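Local coordinates for protein L-iditol 2-dehydrogenase (Clostridium scindens, PDB 4OH1) that probably catalyses the zinc-dependent, NAD-linked oxidation of a polyol such as L-iditol, as a member of the zinc-containing alcohol dehydrogenase family, at residues V161-K170 against D265-M273; G186-R194 against L213-Y221. All blocks are in the same frame, centred on the assembly; numbering follows the deposited sequence.

Contact 1. Residues V161-K170 against D265-M273; sequences VALSSAEQAK and DGDAVYFAM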
ATOM      1  N   VAL A 161      17.346  10.996  -1.654  1.00 28.69           N
ATOM      2  CA  VAL A 161      16.360  11.884  -2.182  1.00 29.23           C
ATOM      3  C   VAL A 161      15.759  11.334  -3.483  1.00 29.47           C
ATOM      4  O   VAL A 161      14.574  11.358  -3.714  1.00 29.63           O
ATOM      5  CB  VAL A 161      16.977  13.274  -2.453  1.00 29.67           C
ATOM      6  CG1 VAL A 161      15.956  14.155  -3.144  1.00 30.80           C
ATOM      7  CG2 VAL A 161      17.385  13.945  -1.148  1.00 30.80           C
ATOM      8  N   ALA A 162      16.612  10.815  -4.338  1.00 30.27           N
ATOM      9  CA  ALA A 162      16.159  10.216  -5.536  1.00 28.36           C
ATOM     10  C   ALA A 162      15.315   8.971  -5.269  1.00 31.54           C
ATOM     11  O   ALA A 162      14.258   8.799  -5.921  1.00 29.01           O
ATOM     12  CB  ALA A 162      17.340   9.902  -6.406  1.00 29.96           C
ATOM     13  N   LEU A 163      15.734   8.130  -4.316  1.00 28.23           N
ATOM     14  CA  LEU A 163      14.961   6.959  -3.960  1.00 29.05           C
ATOM     15  C   LEU A 163      13.601   7.333  -3.422  1.00 30.06           C
ATOM     16  O   LEU A 163      12.620   6.690  -3.778  1.00 31.89           O
ATOM     17  CB  LEU A 163      15.676   6.077  -2.917  1.00 29.32           C
ATOM     18  CG  LEU A 163      16.801   5.229  -3.468  1.00 33.32           C
ATOM     19  CD1 LEU A 163      17.753   4.856  -2.375  1.00 34.73           C
ATOM     20  CD2 LEU A 163      16.288   3.972  -4.074  1.00 34.21           C
ATOM     21  N   SER A 164      13.516   8.341  -2.567  1.00 29.84           N
ATOM     22  CA  SER A 164      12.218   8.735  -2.022  1.00 34.28           C
ATOM     23  C   SER A 164      11.244   9.274  -3.054  1.00 30.95           C
ATOM     24  O   SER A 164      10.060   9.058  -2.947  1.00 28.25           O
ATOM     25  CB  SER A 164      12.358   9.853  -0.991  1.00 37.32           C
ATOM     26  OG  SER A 164      13.262   9.413  -0.019  1.00 45.15           O
ATOM     27  N   SER A 165      11.765  10.059  -3.968  1.00 27.16           N
ATOM     28  CA  SER A 165      11.005  10.631  -5.034  1.00 27.19           C
ATOM     29  C   SER A 165      10.534   9.524  -5.979  1.00 28.61           C
ATOM     30  O   SER A 165       9.369   9.487  -6.345  1.00 30.50           O
ATOM     31  CB  SER A 165      11.882  11.664  -5.790  1.00 31.11           C
ATOM     32  OG  SER A 165      12.180  12.738  -4.883  1.00 34.76           O
ATOM     33  N   ALA A 166      11.392   8.580  -6.312  1.00 29.39           N
ATOM     34  CA  ALA A 166      10.980   7.477  -7.173  1.00 30.26           C
ATOM     35  C   ALA A 166       9.893   6.667  -6.534  1.00 32.67           C
ATOM     36  O   ALA A 166       8.926   6.302  -7.186  1.00 32.28           O
ATOM     37  CB  ALA A 166      12.127   6.580  -7.565  1.00 30.17           C
ATOM     38  N   GLU A 167      10.009   6.437  -5.244  1.00 30.65           N
ATOM     39  CA  GLU A 167       9.021   5.664  -4.557  1.00 29.05           C
ATOM     40  C   GLU A 167       7.746   6.407  -4.457  1.00 30.11           C
ATOM     41  O   GLU A 167       6.682   5.831  -4.551  1.00 32.14           O
ATOM     42  CB  GLU A 167       9.521   5.318  -3.159  1.00 32.11           C
ATOM     43  CG  GLU A 167      10.592   4.270  -3.223  1.00 36.53           C
ATOM     44  CD  GLU A 167      11.311   3.981  -1.905  1.00 40.40           C
ATOM     45  OE1 GLU A 167      11.159   4.752  -0.924  1.00 38.98           O
ATOM     46  OE2 GLU A 167      12.061   2.961  -1.875  1.00 41.09           O
ATOM     47  N   GLN A 168       7.834   7.695  -4.238  1.00 30.82           N
ATOM     48  CA  GLN A 168       6.636   8.508  -4.151  1.00 31.39           C
ATOM     49  C   GLN A 168       5.903   8.610  -5.523  1.00 29.83           C
ATOM     50  O   GLN A 168       4.704   8.654  -5.585  1.00 28.53           O
ATOM     51  CB  GLN A 168       6.994   9.875  -3.623  1.00 33.73           C
ATOM     52  CG  GLN A 168       5.829  10.792  -3.467  1.00 34.17           C
ATOM     53  CD  GLN A 168       4.792  10.264  -2.481  1.00 41.04           C
ATOM     54  OE1 GLN A 168       4.807  10.644  -1.326  1.00 44.22           O
ATOM     55  NE2 GLN A 168       3.844   9.444  -2.954  1.00 45.04           N
ATOM     56  N   ALA A 169       6.639   8.579  -6.610  1.00 28.84           N
ATOM     57  CA  ALA A 169       6.062   8.543  -7.946  1.00 27.41           C
ATOM     58  C   ALA A 169       5.571   7.163  -8.328  1.00 29.13           C
ATOM     59  O   ALA A 169       4.984   6.965  -9.421  1.00 29.50           O
ATOM     60  CB  ALA A 169       7.128   8.973  -8.950  1.00 29.21           C
ATOM     61  N   LYS A 170       5.844   6.191  -7.462  1.00 29.43           N
ATOM     62  CA  LYS A 170       5.382   4.838  -7.672  1.00 33.22           C
ATOM     63  C   LYS A 170       5.907   4.218  -8.953  1.00 34.16           C
ATOM     64  O   LYS A 170       5.192   3.500  -9.655  1.00 35.67           O
ATOM     65  CB  LYS A 170       3.869   4.812  -7.614  1.00 35.85           C
ATOM     66  CG  LYS A 170       3.501   5.217  -6.237  1.00 41.54           C
ATOM     67  CD  LYS A 170       2.101   5.521  -6.092  1.00 49.35           C
ATOM     68  CE  LYS A 170       1.878   6.083  -4.710  1.00 59.15           C
ATOM     69  NZ  LYS A 170       0.437   5.847  -4.427  1.00 64.73           N
ATOM     70  N   ASP A 265      -4.886   8.982 -13.473  1.00 33.34           N
ATOM     71  CA  ASP A 265      -4.423   8.205 -12.348  1.00 33.40           C
ATOM     72  C   ASP A 265      -2.889   8.202 -12.134  1.00 31.43           C
ATOM     73  O   ASP A 265      -2.385   7.372 -11.414  1.00 29.90           O
ATOM     74  CB  ASP A 265      -4.928   6.746 -12.442  1.00 34.12           C
ATOM     75  CG  ASP A 265      -4.979   6.061 -11.088  1.00 39.91           C
ATOM     76  OD1 ASP A 265      -5.316   6.747 -10.074  1.00 40.53           O
ATOM     77  OD2 ASP A 265      -4.695   4.835 -11.003  1.00 44.03           O
ATOM     78  N   GLY A 266      -2.152   9.079 -12.783  1.00 33.09           N
ATOM     79  CA  GLY A 266      -0.707   9.132 -12.639  1.00 33.38           C
ATOM     80  C   GLY A 266      -0.239   9.850 -11.373  1.00 33.88           C
ATOM     81  O   GLY A 266      -1.035  10.509 -10.703  1.00 29.57           O
ATOM     82  N   ASP A 267       1.062   9.742 -11.078  1.00 30.60           N
ATOM     83  CA  ASP A 267       1.651  10.337  -9.878  1.00 30.49           C
ATOM     84  C   ASP A 267       2.735  11.280 -10.275  1.00 30.26           C
ATOM     85  O   ASP A 267       3.732  10.892 -10.915  1.00 30.57           O
ATOM     86  CB  ASP A 267       2.233   9.303  -8.934  1.00 30.98           C
ATOM     87  CG  ASP A 267       1.194   8.409  -8.355  1.00 33.00           C
ATOM     88  OD1 ASP A 267       0.645   8.791  -7.306  1.00 35.03           O
ATOM     89  OD2 ASP A 267       0.932   7.325  -8.938  1.00 34.16           O
ATOM     90  N   ALA A 268       2.539  12.525  -9.905  1.00 29.11           N
ATOM     91  CA  ALA A 268       3.582  13.575 -10.100  1.00 33.05           C
ATOM     92  C   ALA A 268       4.189  13.985  -8.758  1.00 32.08           C
ATOM     93  O   ALA A 268       3.444  14.314  -7.811  1.00 29.72           O
ATOM     94  CB  ALA A 268       2.990  14.785 -10.756  1.00 31.37           C
ATOM     95  N   VAL A 269       5.525  14.072  -8.734  1.00 29.09           N
ATOM     96  CA  VAL A 269       6.276  14.391  -7.532  1.00 30.24           C
ATOM     97  C   VAL A 269       7.143  15.631  -7.782  1.00 33.79           C
ATOM     98  O   VAL A 269       7.985  15.664  -8.689  1.00 30.52           O
ATOM     99  CB  VAL A 269       7.176  13.249  -7.105  1.00 31.99           C
ATOM    100  CG1 VAL A 269       7.834  13.575  -5.804  1.00 35.75           C
ATOM    101  CG2 VAL A 269       6.351  11.988  -6.884  1.00 34.62           C
ATOM    102  N   TYR A 270       6.910  16.628  -6.932  1.00 33.57           N
ATOM    103  CA  TYR A 270       7.590  17.906  -6.958  1.00 35.71           C
ATOM    104  C   TYR A 270       8.516  17.945  -5.777  1.00 34.02           C
ATOM    105  O   TYR A 270       8.105  18.169  -4.660  1.00 36.51           O
ATOM    106  CB  TYR A 270       6.549  19.043  -6.935  1.00 34.57           C
ATOM    107  CG  TYR A 270       5.714  19.050  -8.186  1.00 34.53           C
ATOM    108  CD1 TYR A 270       6.128  19.704  -9.336  1.00 36.28           C
ATOM    109  CD2 TYR A 270       4.522  18.352  -8.244  1.00 36.36           C
ATOM    110  CE1 TYR A 270       5.344  19.690 -10.520  1.00 35.70           C
ATOM    111  CE2 TYR A 270       3.755  18.320  -9.403  1.00 37.70           C
ATOM    112  CZ  TYR A 270       4.159  19.008 -10.530  1.00 36.13           C
ATOM    113  OH  TYR A 270       3.393  18.912 -11.660  1.00 34.11           O
ATOM    114  N   PHE A 271       9.773  17.671  -6.044  1.00 36.96           N
ATOM    115  CA  PHE A 271      10.814  17.526  -5.012  1.00 42.34           C
ATOM    116  C   PHE A 271      11.914  18.579  -5.055  1.00 41.20           C
ATOM    117  O   PHE A 271      12.776  18.591  -4.195  1.00 43.25           O
ATOM    118  CB  PHE A 271      11.464  16.107  -5.096  1.00 41.47           C
ATOM    119  CG  PHE A 271      12.228  15.853  -6.347  1.00 40.94           C
ATOM    120  CD1 PHE A 271      11.612  15.332  -7.465  1.00 41.28           C
ATOM    121  CD2 PHE A 271      13.598  16.059  -6.398  1.00 44.07           C
ATOM    122  CE1 PHE A 271      12.344  15.080  -8.660  1.00 41.62           C
ATOM    123  CE2 PHE A 271      14.335  15.816  -7.595  1.00 42.96           C
ATOM    124  CZ  PHE A 271      13.704  15.332  -8.714  1.00 42.19           C
ATOM    125  N   ALA A 272      11.913  19.429  -6.079  1.00 44.35           N
ATOM    126  CA  ALA A 272      12.874  20.501  -6.167  1.00 43.36           C
ATOM    127  C   ALA A 272      12.602  21.560  -5.106  1.00 48.09           C
ATOM    128  O   ALA A 272      11.531  21.629  -4.507  1.00 46.24           O
ATOM    129  CB  ALA A 272      12.830  21.112  -7.526  1.00 46.32           C
HETATM  130  N   MSE A 273      13.607  22.379  -4.856  1.00 53.70           N
HETATM  131  CA  MSE A 273      13.415  23.618  -4.105  1.00 64.10           C
HETATM  132  C   MSE A 273      12.975  24.692  -5.084  1.00 57.41           C
HETATM  133  O   MSE A 273      13.667  24.948  -6.072  1.00 53.15           O
HETATM  134  CB  MSE A 273      14.736  24.066  -3.528  1.00 77.98           C
HETATM  135  CG  MSE A 273      15.092  23.473  -2.208  1.00 92.36           C
HETATM  136 SE   MSE A 273      16.254  24.814  -1.502  0.75120.47          SE
HETATM  137  CE  MSE A 273      14.872  26.236  -1.317  1.00110.68           C
TER
HETATM  138  O   HOH W   1      -1.159   7.593  -5.972  1.00 49.20           O
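Val269, on strand 266-270, lodges its two methyl branches against the end of helix 156-168. CG2 lies beside the backbone N, with CG1 anti to it (chi1 -175°), and this places CG2 against Ala169, at the end of the helix, 3.7 Å from Ala169 CB and 3.4 Å from Ala169 N. Gln168 also meets it, its CG lying 3.7 Å from Val269 CG2.

Lys170, the first residue to leave the helix, in a Schellman motif with positive phi, can be followed outward. Its CB stands 4.1 Å from Asp267 OD2; its CD passes over the carboxylate at 3.6 Å from the same oxygen; CE moves on towards OD1. NZ overshoots, ending 4.1 Å from Asp267 OD1, and one water that accepts from NZ and donates to OD1 spans the gap. Asp267 OD1 is also hydrogen-bonded by His296 of the adjoining strand, so OD1 takes both the water and His296 NE2.

Helix and strand run nearly antiparallel, at 152°, as the helix packs on one face of the six-stranded parallel sheet of the Rossmann-type coenzyme domain. Helix 156-168 includes Glu157, a ligand of the zinc ion in the other domain's site, so the contact seats a metal-bearing helix on the coenzyme fold.

Towards that end of the helix, Ser165 lies against the Phe271 ring: its CB is over one face, and its OG comes to 3.4 Å from Phe271 CG. The hydroxyl is itself donated to Val161 O, which takes Ser165 N on the opposite face of its plane. Val161 CG1 approaches the same ring obliquely.

Contact 2. Residues G186-R194 against L213-Y221; sequences GMMLVQLAR and LALENGADY
Asn217 and Gln191 join their side-chain amides between helix 184-194 and the end of helix 208-216 with the turn that follows it: Gln191 NE2 donates to Asn217 OD1 over 2.7 Å in a fairly straight bond (161°), with the donor in the carbonyl plane and the two amides nearly coplanar. Both remaining ends are engaged too. Gln191 OE1 accepts from the backbone N of Asp316, while Asn217 ND2 gives one hydrogen to Leu213 O, from above that carbonyl's plane, and another to Lys319 O. Leu213 O thereby serves two donors, since Asn217 N also bonds to it. These bonds fix the rotation of the asparagine amide, and the selenium of Met187, a selenomethionine in the crystal, rests 3.5 Å from Asn217 ND2 before the side chain reaches on to Ala214.

The two helices are successive ones of the Rossmann-type domain, joined through strand 200-205 in a beta-alpha-beta-alpha path; Gly186, in the first, is the last glycine of a probable GxGxxG dinucleotide-binding turn.

Gly218, with its positive phi, is the first residue to leave helix 208-216, in a Schellman motif, and its carbonyl O is met by Arg194. The arginine grips it side-on: NE at 2.8 Å and NH2 at 3.0 Å both donate to Gly218 O, which lies in the guanidinium plane, the NE bond using a lone pair. NH2 is also 3.4 Å from Asp220 OD1, a salt bridge of charge alone, as that oxygen stands well out of the plane. Asp220 OD2 accepts from Ile201 N and pairs with Arg314 of a neighbouring subunit. Between these polar groups, Val190 CG1 packs 3.3 Å from Asn217 O.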
ATOM      1  N   GLY A 186      18.489  14.042 -11.505  1.00 36.52           N
ATOM      2  CA  GLY A 186      17.904  13.560 -12.728  1.00 34.11           C
ATOM      3  C   GLY A 186      18.535  12.280 -13.220  1.00 33.46           C
ATOM      4  O   GLY A 186      17.825  11.356 -13.590  1.00 29.22           O
HETATM    5  N   MSE A 187      19.869  12.232 -13.241  1.00 32.85           N
HETATM    6  CA  MSE A 187      20.582  11.083 -13.760  1.00 31.04           C
HETATM    7  C   MSE A 187      20.377   9.922 -12.802  1.00 31.27           C
HETATM    8  O   MSE A 187      20.162   8.797 -13.203  1.00 31.74           O
HETATM    9  CB  MSE A 187      22.064  11.372 -13.907  1.00 33.88           C
HETATM   10  CG  MSE A 187      22.413  12.422 -14.958  1.00 37.58           C
HETATM   11 SE   MSE A 187      21.556  12.060 -16.714  0.75 41.95          SE
HETATM   12  CE  MSE A 187      19.897  13.073 -16.529  1.00 38.35           C
HETATM   13  N   MSE A 188      20.371  10.174 -11.520  1.00 30.39           N
HETATM   14  CA  MSE A 188      20.072   9.093 -10.573  1.00 31.89           C
HETATM   15  C   MSE A 188      18.632   8.548 -10.738  1.00 31.42           C
HETATM   16  O   MSE A 188      18.424   7.354 -10.605  1.00 29.58           O
HETATM   17  CB  MSE A 188      20.247   9.559  -9.130  1.00 30.29           C
HETATM   18  CG  MSE A 188      21.662   9.991  -8.849  1.00 35.09           C
HETATM   19 SE   MSE A 188      22.029  10.528  -6.969  0.75 39.22          SE
HETATM   20  CE  MSE A 188      23.072  12.140  -7.476  1.00 46.95           C
ATOM     21  N   LEU A 189      17.661   9.428 -10.968  1.00 29.28           N
ATOM     22  CA  LEU A 189      16.291   8.991 -11.267  1.00 28.72           C
ATOM     23  C   LEU A 189      16.229   8.168 -12.576  1.00 27.14           C
ATOM     24  O   LEU A 189      15.472   7.226 -12.675  1.00 29.16           O
ATOM     25  CB  LEU A 189      15.356  10.162 -11.340  1.00 28.63           C
ATOM     26  CG  LEU A 189      15.080  10.770  -9.961  1.00 29.34           C
ATOM     27  CD1 LEU A 189      14.372  12.098 -10.148  1.00 31.24           C
ATOM     28  CD2 LEU A 189      14.262   9.818  -9.086  1.00 32.33           C
ATOM     29  N   VAL A 190      17.027   8.502 -13.565  1.00 27.33           N
ATOM     30  CA  VAL A 190      17.036   7.696 -14.768  1.00 28.31           C
ATOM     31  C   VAL A 190      17.440   6.262 -14.389  1.00 29.21           C
ATOM     32  O   VAL A 190      16.765   5.275 -14.756  1.00 30.53           O
ATOM     33  CB  VAL A 190      17.947   8.236 -15.874  1.00 27.51           C
ATOM     34  CG1 VAL A 190      18.146   7.223 -16.960  1.00 31.42           C
ATOM     35  CG2 VAL A 190      17.355   9.513 -16.494  1.00 31.27           C
ATOM     36  N   GLN A 191      18.535   6.128 -13.660  1.00 30.01           N
ATOM     37  CA  GLN A 191      19.043   4.811 -13.287  1.00 27.74           C
ATOM     38  C   GLN A 191      18.058   4.070 -12.407  1.00 29.43           C
ATOM     39  O   GLN A 191      17.863   2.862 -12.583  1.00 30.00           O
ATOM     40  CB  GLN A 191      20.405   4.903 -12.639  1.00 27.91           C
ATOM     41  CG  GLN A 191      21.484   5.376 -13.637  1.00 30.52           C
ATOM     42  CD  GLN A 191      22.909   5.170 -13.178  1.00 32.53           C
ATOM     43  OE1 GLN A 191      23.187   4.258 -12.409  1.00 33.06           O
ATOM     44  NE2 GLN A 191      23.833   5.964 -13.718  1.00 31.88           N
ATOM     45  N   LEU A 192      17.441   4.782 -11.476  1.00 27.05           N
ATOM     46  CA  LEU A 192      16.477   4.189 -10.593  1.00 29.02           C
ATOM     47  C   LEU A 192      15.182   3.847 -11.277  1.00 30.34           C
ATOM     48  O   LEU A 192      14.517   2.883 -10.848  1.00 32.70           O
ATOM     49  CB  LEU A 192      16.171   5.091  -9.387  1.00 28.08           C
ATOM     50  CG  LEU A 192      17.261   5.261  -8.344  1.00 29.65           C
ATOM     51  CD1 LEU A 192      16.818   6.260  -7.370  1.00 28.59           C
ATOM     52  CD2 LEU A 192      17.620   3.957  -7.648  1.00 31.52           C
ATOM     53  N   ALA A 193      14.793   4.620 -12.291  1.00 31.43           N
ATOM     54  CA  ALA A 193      13.591   4.281 -13.055  1.00 31.27           C
ATOM     55  C   ALA A 193      13.865   2.982 -13.796  1.00 31.21           C
ATOM     56  O   ALA A 193      13.007   2.133 -13.806  1.00 27.16           O
ATOM     57  CB  ALA A 193      13.183   5.356 -14.024  1.00 31.33           C
ATOM     58  N   ARG A 194      15.070   2.785 -14.346  1.00 29.24           N
ATOM     59  CA  ARG A 194      15.355   1.522 -14.948  1.00 30.19           C
ATOM     60  C   ARG A 194      15.252   0.356 -13.965  1.00 33.87           C
ATOM     61  O   ARG A 194      14.723  -0.718 -14.316  1.00 35.19           O
ATOM     62  CB  ARG A 194      16.754   1.488 -15.530  1.00 33.38           C
ATOM     63  CG  ARG A 194      16.889   2.246 -16.796  1.00 34.86           C
ATOM     64  CD  ARG A 194      16.611   1.300 -17.951  1.00 37.10           C
ATOM     65  NE  ARG A 194      16.743   1.926 -19.251  1.00 37.01           N
ATOM     66  CZ  ARG A 194      16.599   1.287 -20.407  1.00 44.23           C
ATOM     67  NH1 ARG A 194      16.332  -0.021 -20.444  1.00 42.22           N
ATOM     68  NH2 ARG A 194      16.726   1.957 -21.536  1.00 43.63           N
ATOM     69  N   LEU A 213      23.523  13.114 -22.000  1.00 40.38           N
ATOM     70  CA  LEU A 213      23.911  12.422 -20.792  1.00 38.56           C
ATOM     71  C   LEU A 213      22.745  11.554 -20.271  1.00 35.04           C
ATOM     72  O   LEU A 213      22.955  10.471 -19.826  1.00 33.91           O
ATOM     73  CB  LEU A 213      24.373  13.445 -19.743  1.00 37.94           C
ATOM     74  CG  LEU A 213      24.929  12.889 -18.434  1.00 40.83           C
ATOM     75  CD1 LEU A 213      26.162  12.051 -18.698  1.00 40.92           C
ATOM     76  CD2 LEU A 213      25.253  14.040 -17.480  1.00 43.48           C
ATOM     77  N   ALA A 214      21.536  12.055 -20.331  1.00 34.85           N
ATOM     78  CA  ALA A 214      20.371  11.266 -20.017  1.00 36.64           C
ATOM     79  C   ALA A 214      20.311   9.967 -20.808  1.00 37.60           C
ATOM     80  O   ALA A 214      20.020   8.885 -20.238  1.00 36.95           O
ATOM     81  CB  ALA A 214      19.156  12.045 -20.267  1.00 37.39           C
ATOM     82  N   LEU A 215      20.574  10.041 -22.101  1.00 38.63           N
ATOM     83  CA  LEU A 215      20.556   8.805 -22.915  1.00 38.68           C
ATOM     84  C   LEU A 215      21.676   7.885 -22.454  1.00 40.72           C
ATOM     85  O   LEU A 215      21.458   6.692 -22.300  1.00 40.56           O
ATOM     86  CB  LEU A 215      20.670   9.091 -24.403  1.00 37.04           C
ATOM     87  CG  LEU A 215      19.476   9.888 -24.930  1.00 39.98           C
ATOM     88  CD1 LEU A 215      19.760  10.334 -26.339  1.00 41.29           C
ATOM     89  CD2 LEU A 215      18.134   9.075 -24.902  1.00 39.55           C
ATOM     90  N   GLU A 216      22.854   8.434 -22.159  1.00 39.88           N
ATOM     91  CA  GLU A 216      23.924   7.586 -21.630  1.00 44.76           C
ATOM     92  C   GLU A 216      23.602   6.935 -20.289  1.00 40.92           C
ATOM     93  O   GLU A 216      24.166   5.922 -19.947  1.00 39.27           O
ATOM     94  CB  GLU A 216      25.215   8.361 -21.469  1.00 50.82           C
ATOM     95  CG  GLU A 216      26.095   8.300 -22.664  1.00 61.78           C
ATOM     96  CD  GLU A 216      26.821   9.620 -22.902  1.00 73.01           C
ATOM     97  OE1 GLU A 216      27.187  10.308 -21.917  1.00 76.37           O
ATOM     98  OE2 GLU A 216      27.010   9.971 -24.089  1.00 76.88           O
ATOM     99  N   ASN A 217      22.763   7.550 -19.490  1.00 35.64           N
ATOM    100  CA  ASN A 217      22.392   6.947 -18.208  1.00 35.05           C
ATOM    101  C   ASN A 217      21.252   5.931 -18.306  1.00 36.04           C
ATOM    102  O   ASN A 217      20.890   5.357 -17.305  1.00 35.45           O
ATOM    103  CB  ASN A 217      22.038   8.040 -17.176  1.00 33.86           C
ATOM    104  CG  ASN A 217      23.260   8.568 -16.477  1.00 35.48           C
ATOM    105  OD1 ASN A 217      23.640   8.086 -15.433  1.00 34.91           O
ATOM    106  ND2 ASN A 217      23.931   9.505 -17.107  1.00 38.87           N
ATOM    107  N   GLY A 218      20.682   5.727 -19.497  1.00 38.25           N
ATOM    108  CA  GLY A 218      19.594   4.754 -19.688  1.00 36.39           C
ATOM    109  C   GLY A 218      18.236   5.290 -20.078  1.00 36.07           C
ATOM    110  O   GLY A 218      17.304   4.534 -20.152  1.00 33.79           O
ATOM    111  N   ALA A 219      18.107   6.582 -20.375  1.00 35.35           N
ATOM    112  CA  ALA A 219      16.825   7.089 -20.744  1.00 32.93           C
ATOM    113  C   ALA A 219      16.512   6.591 -22.121  1.00 34.86           C
ATOM    114  O   ALA A 219      17.389   6.491 -22.937  1.00 35.75           O
ATOM    115  CB  ALA A 219      16.849   8.560 -20.767  1.00 34.30           C
ATOM    116  N   ASP A 220      15.250   6.351 -22.406  1.00 32.72           N
ATOM    117  CA  ASP A 220      14.827   6.003 -23.764  1.00 33.52           C
ATOM    118  C   ASP A 220      14.772   7.237 -24.655  1.00 36.18           C
ATOM    119  O   ASP A 220      15.175   7.190 -25.807  1.00 37.18           O
ATOM    120  CB  ASP A 220      13.444   5.297 -23.747  1.00 34.30           C
ATOM    121  CG  ASP A 220      13.434   4.049 -22.886  1.00 36.38           C
ATOM    122  OD1 ASP A 220      14.045   3.076 -23.296  1.00 39.46           O
ATOM    123  OD2 ASP A 220      12.890   4.033 -21.768  1.00 40.83           O
ATOM    124  N   TYR A 221      14.257   8.346 -24.138  1.00 36.53           N
ATOM    125  CA  TYR A 221      14.173   9.547 -24.926  1.00 37.00           C
ATOM    126  C   TYR A 221      14.642  10.714 -24.081  1.00 36.36           C
ATOM    127  O   TYR A 221      14.530  10.713 -22.853  1.00 32.68           O
ATOM    128  CB  TYR A 221      12.719   9.786 -25.359  1.00 40.76           C
ATOM    129  CG  TYR A 221      12.143   8.631 -26.101  1.00 40.00           C
ATOM    130  CD1 TYR A 221      12.572   8.334 -27.390  1.00 41.16           C
ATOM    131  CD2 TYR A 221      11.228   7.796 -25.517  1.00 39.25           C
ATOM    132  CE1 TYR A 221      12.074   7.275 -28.082  1.00 40.89           C
ATOM    133  CE2 TYR A 221      10.722   6.690 -26.213  1.00 40.62           C
ATOM    134  CZ  TYR A 221      11.165   6.463 -27.491  1.00 42.15           C
ATOM    135  OH  TYR A 221      10.716   5.404 -28.196  1.00 48.77           O
TER

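Overall arrangement
Both contacts are largely buried, yet they hold different elements. Contact 2 lies within the Rossmann-type domain; contact 1 packs helix 156-168, which also bears a zinc ligand, on its sheet. Contact 1 has no direct bond between its segments and rests on van der Waals packing, with a water-bridged Lys170-Asp267 pair at one end. In contact 2, between a helix and the end of the next with its following turn, side-chain hydrogen bonds cross alongside apolar packing of Met187 and Val190, with a salt bridge towards the subunit interface. In sequence contact 2 is nested inside the loop that contact 1 closes, and in space they meet: Leu189 and Leu192 pack on Ala162, Leu163 and Phe271.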